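Local coordinates for protein putative polysaccharide deacetylase (Bdellovibrio bacteriovorus HD100, PDB 5JP6) that probably removes acetyl groups from peptidoglycan, as a zinc-binding deacetylase of carbohydrate esterase family 4, at residues G132-A137 and T341-P346; P86-T91 and W308-N313; Q32-N37 and L90-N95; G221-S226 and L361-D366. The protein carries 1 engineered substitution. One frame throughout, in Å; residues are numbered along the deposited sequence.

Contact 1. Residues G132-A137 and T341-P346; sequences GHALKA and TAEIMP
E343, on helix 339-354, reaches across to the loop 132-137 and takes the backbone N-H of A134 on its carboxylate: A134 N to E343 OE2 is 3.0 Å, nearly straight at 164°. The donor arrives from above the carboxylate plane. A bend at chi2 (-79°) swings the carboxylate over to the loop; R339 of the same helix and R125 of helix 110-126 form salt bridges to OE2 and OE1, so one acid is gripped by two arginines and an amide. Beside this bond the methyl of A134 rests on that of A342, CB to CB 3.8 Å. Helix 339-354 joins strands 330-335 and 358-364 of the parallel sheet in this NodB-type deacetylase fold, and the loop lies against it where P346 interrupts its hydrogen bonding. P346 has no N-H for A342 O, which takes one from M345 N and another bond from a water that also accepts from H133 N, 2.8 Å from each. A second water lies 2.9 Å from G132 N and 2.7 Å from E343 O. G132, which has no side chain, lets the helix come close: its CA is 3.5 Å from E343 O, a CA-H...O contact, and 4.1 Å from P346 CG.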
loop_
_atom_site.group_PDB
_atom_site.type_symbol
_atom_site.label_atom_id
_atom_site.label_comp_id
_atom_site.label_asym_id
_atom_site.label_seq_id
_atom_site.Cartn_x
_atom_site.Cartn_y
_atom_site.Cartn_z
ATOM N N GLY A 132 -7.979 -6.908 -14.448
ATOM C CA GLY A 132 -7.412 -7.543 -13.303
ATOM C C GLY A 132 -8.494 -7.972 -12.337
ATOM O O GLY A 132 -9.656 -7.901 -12.666
ATOM N N HIS A 133 -8.094 -8.504 -11.194
ATOM C CA HIS A 133 -9.010 -8.891 -10.154
ATOM C C HIS A 133 -8.237 -8.998 -8.862
ATOM O O HIS A 133 -7.330 -9.830 -8.750
ATOM C CB HIS A 133 -9.673 -10.232 -10.422
ATOM C CG HIS A 133 -11.013 -10.343 -9.803
ATOM N ND1 HIS A 133 -11.223 -10.151 -8.459
ATOM C CD2 HIS A 133 -12.219 -10.618 -10.347
ATOM C CE1 HIS A 133 -12.512 -10.281 -8.203
ATOM N NE2 HIS A 133 -13.138 -10.571 -9.335
ATOM N N ALA A 134 -8.637 -8.201 -7.880
ATOM C CA ALA A 134 -7.921 -8.189 -6.625
ATOM C C ALA A 134 -8.234 -9.362 -5.721
ATOM O O ALA A 134 -7.517 -9.577 -4.762
ATOM C CB ALA A 134 -8.194 -6.918 -5.867
ATOM N N LEU A 135 -9.345 -10.059 -5.968
ATOM C CA LEU A 135 -9.879 -11.031 -5.022
ATOM C C LEU A 135 -9.629 -12.476 -5.431
ATOM O O LEU A 135 -9.785 -13.406 -4.605
ATOM C CB LEU A 135 -11.375 -10.871 -4.801
ATOM C CG LEU A 135 -11.874 -9.518 -4.477
ATOM C CD1 LEU A 135 -13.373 -9.599 -4.223
ATOM C CD2 LEU A 135 -11.124 -8.923 -3.290
ATOM N N LYS A 136 -9.368 -12.694 -6.716
ATOM C CA LYS A 136 -9.191 -14.055 -7.194
ATOM C C LYS A 136 -8.144 -14.120 -8.255
ATOM O O LYS A 136 -7.784 -13.100 -8.851
ATOM C CB LYS A 136 -10.479 -14.621 -7.727
ATOM C CG LYS A 136 -10.944 -14.018 -9.029
ATOM C CD LYS A 136 -12.216 -14.739 -9.530
ATOM C CE LYS A 136 -13.449 -13.885 -9.283
ATOM N NZ LYS A 136 -13.714 -13.673 -7.834
ATOM N N ALA A 137 -7.649 -15.350 -8.453
ATOM C CA ALA A 137 -6.434 -15.581 -9.216
ATOM C C ALA A 137 -6.788 -15.649 -10.666
ATOM O O ALA A 137 -7.446 -16.592 -11.121
ATOM C CB ALA A 137 -5.711 -16.849 -8.756
ATOM N N THR A 341 -5.619 -0.467 -6.908
ATOM C CA THR A 341 -4.274 -0.637 -7.448
ATOM C C THR A 341 -4.031 -2.054 -7.946
ATOM O O THR A 341 -3.455 -2.252 -9.051
ATOM C CB THR A 341 -3.242 -0.186 -6.417
ATOM O OG1 THR A 341 -3.445 1.203 -6.142
ATOM C CG2 THR A 341 -1.788 -0.426 -6.876
ATOM N N ALA A 342 -4.494 -3.050 -7.184
ATOM C CA ALA A 342 -4.395 -4.451 -7.653
ATOM C C ALA A 342 -5.274 -4.625 -8.919
ATOM O O ALA A 342 -4.860 -5.298 -9.889
ATOM C CB ALA A 342 -4.775 -5.433 -6.552
ATOM N N GLU A 343 -6.476 -4.013 -8.945
ATOM C CA GLU A 343 -7.363 -4.182 -10.076
ATOM C C GLU A 343 -6.758 -3.649 -11.373
ATOM O O GLU A 343 -7.042 -4.184 -12.437
ATOM C CB GLU A 343 -8.702 -3.459 -9.830
ATOM C CG GLU A 343 -9.534 -4.015 -8.685
ATOM C CD GLU A 343 -10.295 -5.276 -9.050
ATOM O OE1 GLU A 343 -10.606 -5.540 -10.242
ATOM O OE2 GLU A 343 -10.652 -6.027 -8.096
ATOM N N ILE A 344 -5.983 -2.556 -11.279
ATOM C CA ILE A 344 -5.415 -1.935 -12.477
ATOM C C ILE A 344 -3.990 -2.391 -12.795
ATOM O O ILE A 344 -3.433 -1.977 -13.816
ATOM C CB ILE A 344 -5.446 -0.395 -12.421
ATOM C CG1 ILE A 344 -4.530 0.167 -11.320
ATOM C CG2 ILE A 344 -6.891 0.090 -12.260
ATOM C CD1 ILE A 344 -3.874 1.464 -11.702
ATOM N N MET A 345 -3.425 -3.280 -11.970
ATOM C CA MET A 345 -2.000 -3.551 -12.121
ATOM C C MET A 345 -1.645 -4.203 -13.474
ATOM O O MET A 345 -0.691 -3.760 -14.145
ATOM C CB MET A 345 -1.450 -4.324 -10.929
ATOM C CG MET A 345 0.082 -4.409 -10.890
ATOM S SD MET A 345 0.928 -2.796 -10.923
ATOM C CE MET A 345 0.170 -1.936 -9.551
ATOM N N PRO A 346 -2.409 -5.239 -13.908
ATOM C CA PRO A 346 -2.056 -5.777 -15.240
ATOM C C PRO A 346 -2.122 -4.733 -16.359
ATOM O O PRO A 346 -1.239 -4.668 -17.210
ATOM C CB PRO A 346 -3.093 -6.885 -15.442
ATOM C CG PRO A 346 -3.429 -7.320 -14.046
ATOM C CD PRO A 346 -3.433 -6.064 -13.213
HETATM O O HOH W 1 -9.554 -4.635 -13.434
HETATM O O HOH W 2 -5.340 -7.879 -10.860
#

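Contact 2. Residues P86-T91 and W308-N313; sequences PAQDLT and WRTQSN
Q88 and T310 run antiparallel alongside each other, the glutamine reaching out from helix 87-90 along the loop 308-313. Q88 sets out toward that loop from CB, and with CG anti to the backbone N (chi1 -177°) the chain runs out extended. CG is the first atom to meet a partner, the methyl CG2 of T310 at 3.9 Å. Further out, CD lies over the peptide between Q311 and S312. At the tip, NE2 is 3.9 Å from Q311 C, while OE1 is 4.2 Å from S312 CB, both at van der Waals range.

The T310 methyl also sits 3.2 Å from Q88 O, a carbonyl that already accepts both the hydroxyl and the backbone N-H of T91 (T91 OG1 to Q88 O 2.6 Å). The polar traffic between the segments passes through water instead. One water lies 2.7 Å from T310 OG1 and donates to T91 OG1; another, with a longer reach to D89 OD1, joins it to T310 OG1. Between them the helix is held to the loop at its partly exposed flank. That loop ends in a classic helix N-cap, in which S312 OG takes the backbone N-H of Q315 at the start of helix 313-327.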
loop_
_atom_site.group_PDB
_atom_site.type_symbol
_atom_site.label_atom_id
_atom_site.label_comp_id
_atom_site.label_asym_id
_atom_site.label_seq_id
_atom_site.Cartn_x
_atom_site.Cartn_y
_atom_site.Cartn_z
ATOM N N PRO A 86 -22.943 5.783 -2.375
ATOM C CA PRO A 86 -22.726 5.210 -3.705
ATOM C C PRO A 86 -21.602 4.170 -3.689
ATOM O O PRO A 86 -20.629 4.309 -2.911
ATOM C CB PRO A 86 -22.320 6.427 -4.558
ATOM C CG PRO A 86 -22.795 7.606 -3.833
ATOM C CD PRO A 86 -22.730 7.234 -2.366
ATOM N N ALA A 87 -21.733 3.131 -4.502
ATOM C CA ALA A 87 -20.776 2.032 -4.435
ATOM C C ALA A 87 -19.333 2.505 -4.610
ATOM O O ALA A 87 -18.427 1.992 -3.926
ATOM C CB ALA A 87 -21.115 0.940 -5.431
ATOM N N GLN A 88 -19.084 3.470 -5.507
ATOM C CA GLN A 88 -17.691 3.909 -5.733
ATOM C C GLN A 88 -17.149 4.508 -4.400
ATOM O O GLN A 88 -15.988 4.288 -4.032
ATOM C CB GLN A 88 -17.533 4.910 -6.898
ATOM C CG GLN A 88 -16.075 5.293 -7.174
ATOM C CD GLN A 88 -15.898 6.029 -8.448
ATOM O OE1 GLN A 88 -16.115 5.474 -9.520
ATOM N NE2 GLN A 88 -15.517 7.292 -8.347
ATOM N N ASP A 89 -17.961 5.318 -3.702
ATOM C CA ASP A 89 -17.547 5.890 -2.429
ATOM C C ASP A 89 -17.379 4.859 -1.319
ATOM O O ASP A 89 -16.470 4.988 -0.456
ATOM C CB ASP A 89 -18.518 6.962 -1.975
ATOM C CG ASP A 89 -18.417 8.196 -2.807
ATOM O OD1 ASP A 89 -17.293 8.488 -3.309
ATOM O OD2 ASP A 89 -19.455 8.846 -3.055
ATOM N N LEU A 90 -18.217 3.840 -1.358
ATOM C CA LEU A 90 -18.134 2.761 -0.399
ATOM C C LEU A 90 -16.735 2.069 -0.452
ATOM O O LEU A 90 -16.233 1.567 0.569
ATOM C CB LEU A 90 -19.254 1.744 -0.622
ATOM C CG LEU A 90 -19.346 0.578 0.362
ATOM C CD1 LEU A 90 -19.564 1.072 1.789
ATOM C CD2 LEU A 90 -20.483 -0.348 -0.085
ATOM N N THR A 91 -16.103 2.089 -1.628
ATOM C CA THR A 91 -14.769 1.487 -1.750
ATOM C C THR A 91 -13.757 2.069 -0.762
ATOM O O THR A 91 -12.785 1.409 -0.412
ATOM C CB THR A 91 -14.168 1.489 -3.180
ATOM O OG1 THR A 91 -13.848 2.818 -3.610
ATOM C CG2 THR A 91 -15.129 0.811 -4.150
ATOM N N TRP A 308 -4.463 6.502 -3.109
ATOM C CA TRP A 308 -5.215 6.731 -1.849
ATOM C C TRP A 308 -6.572 7.399 -2.116
ATOM O O TRP A 308 -7.457 7.374 -1.251
ATOM C CB TRP A 308 -4.377 7.594 -0.890
ATOM C CG TRP A 308 -3.933 8.908 -1.471
ATOM C CD1 TRP A 308 -2.749 9.172 -2.095
ATOM C CD2 TRP A 308 -4.680 10.143 -1.487
ATOM N NE1 TRP A 308 -2.720 10.475 -2.509
ATOM C CE2 TRP A 308 -3.892 11.091 -2.164
ATOM C CE3 TRP A 308 -5.950 10.521 -1.036
ATOM C CZ2 TRP A 308 -4.306 12.400 -2.351
ATOM C CZ3 TRP A 308 -6.360 11.828 -1.249
ATOM C CH2 TRP A 308 -5.538 12.744 -1.885
ATOM N N ARG A 309 -6.712 8.070 -3.265
ATOM C CA ARG A 309 -7.922 8.834 -3.559
ATOM C C ARG A 309 -8.956 7.946 -4.244
ATOM O O ARG A 309 -8.667 7.275 -5.218
ATOM C CB ARG A 309 -7.583 10.066 -4.421
ATOM C CG ARG A 309 -8.705 11.088 -4.401
ATOM C CD ARG A 309 -8.561 12.142 -5.459
ATOM N NE ARG A 309 -7.367 12.942 -5.322
ATOM C CZ ARG A 309 -7.234 13.979 -4.495
ATOM N NH1 ARG A 309 -8.201 14.270 -3.621
ATOM N NH2 ARG A 309 -6.117 14.694 -4.530
ATOM N N THR A 310 -10.170 7.944 -3.741
ATOM C CA THR A 310 -11.276 7.265 -4.410
ATOM C C THR A 310 -11.434 7.885 -5.792
ATOM O O THR A 310 -11.556 9.120 -5.942
ATOM C CB THR A 310 -12.581 7.369 -3.635
ATOM O OG1 THR A 310 -12.400 6.863 -2.314
ATOM C CG2 THR A 310 -13.729 6.598 -4.334
ATOM N N GLN A 311 -11.477 7.009 -6.791
ATOM C CA GLN A 311 -11.557 7.434 -8.189
ATOM C C GLN A 311 -11.825 6.196 -9.028
ATOM O O GLN A 311 -11.634 5.073 -8.538
ATOM C CB GLN A 311 -10.271 8.067 -8.641
ATOM C CG GLN A 311 -9.060 7.144 -8.593
ATOM C CD GLN A 311 -7.743 7.904 -8.655
ATOM O OE1 GLN A 311 -7.397 8.484 -9.688
ATOM N NE2 GLN A 311 -7.027 7.927 -7.555
ATOM N N SER A 312 -12.225 6.391 -10.274
ATOM C CA SER A 312 -12.431 5.260 -11.181
ATOM C C SER A 312 -11.107 4.583 -11.509
ATOM O O SER A 312 -10.030 5.195 -11.417
ATOM C CB SER A 312 -13.094 5.736 -12.464
ATOM O OG SER A 312 -12.284 6.663 -13.161
ATOM N N ASN A 313 -11.182 3.331 -11.951
ATOM C CA ASN A 313 -9.990 2.668 -12.446
ATOM C C ASN A 313 -9.337 3.476 -13.561
ATOM O O ASN A 313 -8.120 3.626 -13.609
ATOM C CB ASN A 313 -10.337 1.316 -13.044
ATOM C CG ASN A 313 -10.724 0.251 -12.028
ATOM O OD1 ASN A 313 -11.086 0.517 -10.919
ATOM N ND2 ASN A 313 -10.710 -1.008 -12.507
HETATM O O HOH W 3 -14.771 8.061 -1.290
HETATM O O HOH W 4 -11.689 4.253 -2.481
#

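Contact 3. Residues Q32-N37 and L90-N95; sequences QAVSDN and LTLFEN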
loop_
_atom_site.group_PDB
_atom_site.type_symbol
_atom_site.label_atom_id
_atom_site.label_comp_id
_atom_site.label_asym_id
_atom_site.label_seq_id
_atom_site.Cartn_x
_atom_site.Cartn_y
_atom_site.Cartn_z
ATOM N N GLN A 32 -17.721 12.595 6.326
ATOM C CA GLN A 32 -16.464 13.355 6.456
ATOM C C GLN A 32 -15.246 12.659 5.812
ATOM O O GLN A 32 -14.364 13.288 5.192
ATOM C CB GLN A 32 -16.166 13.649 7.921
ATOM C CG GLN A 32 -14.965 14.569 8.092
ATOM C CD GLN A 32 -14.576 14.777 9.530
ATOM O OE1 GLN A 32 -15.196 14.225 10.434
ATOM N NE2 GLN A 32 -13.528 15.570 9.755
ATOM N N ALA A 33 -15.211 11.356 5.946
ATOM C CA ALA A 33 -14.154 10.558 5.298
ATOM C C ALA A 33 -14.179 10.764 3.779
ATOM O O ALA A 33 -13.168 11.027 3.124
ATOM C CB ALA A 33 -14.350 9.097 5.621
ATOM N N VAL A 34 -15.378 10.649 3.235
ATOM C CA VAL A 34 -15.595 10.805 1.800
ATOM C C VAL A 34 -15.210 12.234 1.362
ATOM O O VAL A 34 -14.465 12.419 0.374
ATOM C CB VAL A 34 -17.055 10.480 1.420
ATOM C CG1 VAL A 34 -17.311 10.778 -0.047
ATOM C CG2 VAL A 34 -17.364 9.023 1.709
ATOM N N SER A 35 -15.729 13.227 2.078
ATOM C CA SER A 35 -15.399 14.636 1.816
ATOM C C SER A 35 -13.897 14.938 1.894
ATOM O O SER A 35 -13.352 15.599 1.007
ATOM C CB SER A 35 -16.118 15.555 2.825
ATOM O OG SER A 35 -15.703 16.915 2.622
ATOM N N ASP A 36 -13.243 14.475 2.968
ATOM C CA ASP A 36 -11.802 14.740 3.161
ATOM C C ASP A 36 -10.976 14.033 2.076
ATOM O O ASP A 36 -9.966 14.566 1.609
ATOM C CB ASP A 36 -11.298 14.267 4.528
ATOM C CG ASP A 36 -11.722 15.148 5.666
ATOM O OD1 ASP A 36 -12.446 16.129 5.418
ATOM O OD2 ASP A 36 -11.309 14.858 6.818
ATOM N N ASN A 37 -11.402 12.838 1.673
ATOM C CA ASN A 37 -10.685 12.103 0.640
ATOM C C ASN A 37 -10.723 12.859 -0.693
ATOM O O ASN A 37 -9.772 12.864 -1.455
ATOM C CB ASN A 37 -11.275 10.713 0.460
ATOM C CG ASN A 37 -10.474 9.871 -0.509
ATOM O OD1 ASN A 37 -10.798 9.759 -1.665
ATOM N ND2 ASN A 37 -9.423 9.254 0.002
ATOM N N LEU A 90 -18.217 3.840 -1.358
ATOM C CA LEU A 90 -18.134 2.761 -0.399
ATOM C C LEU A 90 -16.735 2.069 -0.452
ATOM O O LEU A 90 -16.233 1.567 0.569
ATOM C CB LEU A 90 -19.254 1.744 -0.622
ATOM C CG LEU A 90 -19.346 0.578 0.362
ATOM C CD1 LEU A 90 -19.564 1.072 1.789
ATOM C CD2 LEU A 90 -20.483 -0.348 -0.085
ATOM N N THR A 91 -16.103 2.089 -1.628
ATOM C CA THR A 91 -14.769 1.487 -1.750
ATOM C C THR A 91 -13.757 2.069 -0.762
ATOM O O THR A 91 -12.785 1.409 -0.412
ATOM C CB THR A 91 -14.168 1.489 -3.180
ATOM O OG1 THR A 91 -13.848 2.818 -3.610
ATOM C CG2 THR A 91 -15.129 0.811 -4.150
ATOM N N LEU A 92 -13.980 3.301 -0.312
ATOM C CA LEU A 92 -13.097 3.923 0.674
ATOM C C LEU A 92 -13.058 3.124 1.997
ATOM O O LEU A 92 -12.077 3.185 2.723
ATOM C CB LEU A 92 -13.551 5.361 0.937
ATOM C CG LEU A 92 -12.640 6.230 1.775
ATOM C CD1 LEU A 92 -11.281 6.454 1.118
ATOM C CD2 LEU A 92 -13.316 7.572 2.015
ATOM N N PHE A 93 -14.159 2.440 2.307
ATOM C CA PHE A 93 -14.315 1.693 3.551
ATOM C C PHE A 93 -14.134 0.193 3.377
ATOM O O PHE A 93 -14.315 -0.562 4.313
ATOM C CB PHE A 93 -15.710 1.979 4.121
ATOM C CG PHE A 93 -15.894 3.378 4.579
ATOM C CD1 PHE A 93 -15.524 3.747 5.879
ATOM C CD2 PHE A 93 -16.435 4.342 3.714
ATOM C CE1 PHE A 93 -15.669 5.054 6.302
ATOM C CE2 PHE A 93 -16.600 5.645 4.159
ATOM C CZ PHE A 93 -16.201 5.998 5.444
ATOM N N GLU A 94 -13.813 -0.248 2.163
ATOM C CA GLU A 94 -13.754 -1.681 1.869
ATOM C C GLU A 94 -12.787 -2.404 2.789
ATOM O O GLU A 94 -13.098 -3.497 3.287
ATOM C CB GLU A 94 -13.339 -1.910 0.423
ATOM C CG GLU A 94 -13.217 -3.358 0.017
ATOM C CD GLU A 94 -13.011 -3.564 -1.460
ATOM O OE1 GLU A 94 -12.753 -2.596 -2.190
ATOM O OE2 GLU A 94 -13.087 -4.781 -1.855
ATOM N N ASN A 95 -11.593 -1.845 2.997
ATOM C CA ASN A 95 -10.623 -2.576 3.815
ATOM C C ASN A 95 -11.140 -2.748 5.233
ATOM O O ASN A 95 -10.962 -3.795 5.843
ATOM C CB ASN A 95 -9.280 -1.868 3.848
ATOM C CG ASN A 95 -8.511 -2.045 2.583
ATOM O OD1 ASN A 95 -9.050 -2.470 1.560
ATOM N ND2 ASN A 95 -7.219 -1.780 2.658
#
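L92 and F93 make an apolar contact with A33, V34 and N37, in the all-helical part of the chain: they lie where helix 87-90 leads into helix 94-98 and pack on one side of helix 24-39. L92 is the centre of it. Its CG stands anti to the backbone N (chi1 -171°), which sends the forked end at the helix, where the two methyls divide the work. CD2 settles at A33, 4.0 Å from A33 CB and 3.6 Å from A33 O, a carbonyl already engaged by the backbone N-H of N37. CD1 reaches one turn further on and lies 3.5 Å from N37 ND2, the two side chains running antiparallel.

F93 adds a second prong. Its CZ approaches A33 CB to 3.6 Å at an oblique slant, while V34 CG2 stands at the ring edge, 4.2 Å from CE2. P53 and F57 of helix 53-66 also touch this ring, and W46 joins L92 and N37, so three helices meet around the pair.

The amide of N37 is not spent on leucine: OD1 accepts from T310 N and ND2 donates to W308 O. The N37 side chain is about 13 Å from the zinc ion. The chemistry therefore divides, with methyls and ring supplying undirected dispersion and shape fit, and the asparagine supplying the directional bonds to a separate loop.

Contact 4. Residues G221-S226 and L361-D366; sequences GHVIGS and LLTAAD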
loop_
_atom_site.group_PDB
_atom_site.type_symbol
_atom_site.label_atom_id
_atom_site.label_comp_id
_atom_site.label_asym_id
_atom_site.label_seq_id
_atom_site.Cartn_x
_atom_site.Cartn_y
_atom_site.Cartn_z
ATOM N N GLY A 221 10.876 -12.945 -5.365
ATOM C CA GLY A 221 12.128 -12.239 -5.691
ATOM C C GLY A 221 12.123 -10.738 -5.475
ATOM O O GLY A 221 13.064 -10.051 -5.845
ATOM N N HIS A 222 11.094 -10.235 -4.802
ATOM C CA HIS A 222 10.981 -8.804 -4.607
ATOM C C HIS A 222 11.840 -8.336 -3.429
ATOM O O HIS A 222 12.232 -9.120 -2.563
ATOM C CB HIS A 222 9.521 -8.436 -4.395
ATOM C CG HIS A 222 8.636 -8.878 -5.509
ATOM N ND1 HIS A 222 8.719 -8.369 -6.781
ATOM C CD2 HIS A 222 7.675 -9.826 -5.537
ATOM C CE1 HIS A 222 7.823 -8.974 -7.547
ATOM N NE2 HIS A 222 7.171 -9.851 -6.807
ATOM N N VAL A 223 12.117 -7.049 -3.427
ATOM C CA VAL A 223 12.767 -6.380 -2.293
ATOM C C VAL A 223 11.700 -6.089 -1.245
ATOM O O VAL A 223 10.594 -5.659 -1.573
ATOM C CB VAL A 223 13.554 -5.132 -2.739
ATOM C CG1 VAL A 223 13.820 -4.217 -1.570
ATOM C CG2 VAL A 223 14.827 -5.561 -3.431
ATOM N N ILE A 224 12.029 -6.348 0.019
ATOM C CA ILE A 224 11.127 -6.099 1.130
ATOM C C ILE A 224 11.848 -5.357 2.250
ATOM O O ILE A 224 12.732 -5.907 2.881
ATOM C CB ILE A 224 10.499 -7.378 1.675
ATOM C CG1 ILE A 224 9.897 -8.221 0.559
ATOM C CG2 ILE A 224 9.452 -7.042 2.747
ATOM C CD1 ILE A 224 9.412 -9.579 1.052
ATOM N N GLY A 225 11.431 -4.099 2.448
ATOM C CA GLY A 225 11.825 -3.293 3.586
ATOM C C GLY A 225 10.610 -2.928 4.400
ATOM O O GLY A 225 9.643 -3.683 4.469
ATOM N N SER A 226 10.637 -1.749 5.012
ATOM C CA SER A 226 9.543 -1.354 5.896
ATOM C C SER A 226 9.133 0.110 5.747
ATOM O O SER A 226 9.875 0.898 5.215
ATOM C CB SER A 226 9.878 -1.734 7.343
ATOM O OG SER A 226 10.847 -0.883 7.906
ATOM N N LEU A 361 14.466 -3.014 -10.490
ATOM C CA LEU A 361 14.524 -3.304 -9.075
ATOM C C LEU A 361 15.793 -2.691 -8.491
ATOM O O LEU A 361 16.876 -2.898 -9.036
ATOM C CB LEU A 361 14.562 -4.811 -8.826
ATOM C CG LEU A 361 14.525 -5.259 -7.374
ATOM C CD1 LEU A 361 13.243 -4.878 -6.709
ATOM C CD2 LEU A 361 14.781 -6.767 -7.313
ATOM N N LEU A 362 15.658 -1.928 -7.402
ATOM C CA LEU A 362 16.846 -1.418 -6.700
ATOM C C LEU A 362 17.072 -2.333 -5.496
ATOM O O LEU A 362 16.115 -2.686 -4.786
ATOM C CB LEU A 362 16.641 0.030 -6.225
ATOM C CG LEU A 362 16.358 1.047 -7.324
ATOM C CD1 LEU A 362 16.062 2.412 -6.708
ATOM C CD2 LEU A 362 17.513 1.119 -8.309
ATOM N N THR A 363 18.326 -2.680 -5.263
ATOM C CA THR A 363 18.684 -3.592 -4.208
ATOM C C THR A 363 20.036 -3.189 -3.624
ATOM O O THR A 363 20.808 -2.465 -4.258
ATOM C CB THR A 363 18.691 -5.048 -4.734
ATOM O OG1 THR A 363 18.588 -5.939 -3.625
ATOM C CG2 THR A 363 19.948 -5.313 -5.565
ATOM N N ALA A 364 20.308 -3.651 -2.422
ATOM C CA ALA A 364 21.617 -3.384 -1.798
ATOM C C ALA A 364 22.775 -4.006 -2.580
ATOM O O ALA A 364 22.667 -5.124 -3.098
ATOM C CB ALA A 364 21.646 -3.882 -0.371
ATOM N N ALA A 365 23.889 -3.286 -2.651
ATOM C CA ALA A 365 25.103 -3.839 -3.270
ATOM C C ALA A 365 25.654 -5.061 -2.507
ATOM O O ALA A 365 26.172 -6.004 -3.125
ATOM C CB ALA A 365 26.163 -2.758 -3.383
ATOM N N ASP A 366 25.529 -5.046 -1.185
ATOM C CA ASP A 366 26.016 -6.121 -0.341
ATOM C C ASP A 366 24.902 -7.114 -0.177
ATOM O O ASP A 366 23.922 -6.813 0.492
ATOM C CB ASP A 366 26.467 -5.581 1.018
ATOM C CG ASP A 366 26.988 -6.679 1.964
ATOM O OD1 ASP A 366 26.908 -7.884 1.671
ATOM O OD2 ASP A 366 27.447 -6.252 3.053
#
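V223 directs one methyl, CG2, against three consecutive residues of strand 358-364. L361 CD1 lies 3.7 Å from V223 CG2, the two side chains crossing at a slant. The same methyl comes to 3.4 Å from L362 O and 3.8 Å from T363 OG1. L362 O is buried here and has no hydrogen-bonding partner in the model, so a carbonyl is left facing hydrocarbon, probably at some cost. With CG anti to the backbone N (chi1 -176°), L361 raises its fork toward 221-226, and its second methyl, CD2, is 4.0 Å from G221 O.

These strands are not neighbours in the sheet. Strand 223-227 pairs with 199-202, which pairs with 170-176, which in turn pairs with 358-364, all parallel. The axes of strands 223-226 and 361-364 cross at 69° and come within 8.4 Å, as expected where the curled sheet of the NodB-type fold, a distorted beta/alpha barrel in this family, brings distant strands together. M199 of strand 199-202 touches V223, L361 and L362, filling in beside the pair.

Outward, G221 ends helix 211-219 in a Schellman motif at positive phi (88°) and turns the chain into the strand. Backbone bonds from V223 to A198 and F200 then fix the register of that strand, and H222 ND1 is bonded to A198 N. About 12 Å separates the side chains of V223 and zinc ligand H227.

Followed from the N terminus, contact 3 closes first, folding helix 24-39 back on residues 90-95. Contact 2 opens on helix 87-90, just before, sharing L90 and T91, and contacts 1 and 4 open at 132-137 and 221-226 before any of the three has closed. They close in the order they opened, at 308-313, 341-346 and 361-366, so all three cross one another and none nests. Contact 2 touches contact 3 through N37 and contact 1 through N313 against I344. Contacts 1 and 2 tie the chain before the sheet to the deacetylase fold, while contact 3 holds the helical region to itself. Contact 4 stands apart, within the sheet, on the far side of the chain's centre from contacts 2 and 3.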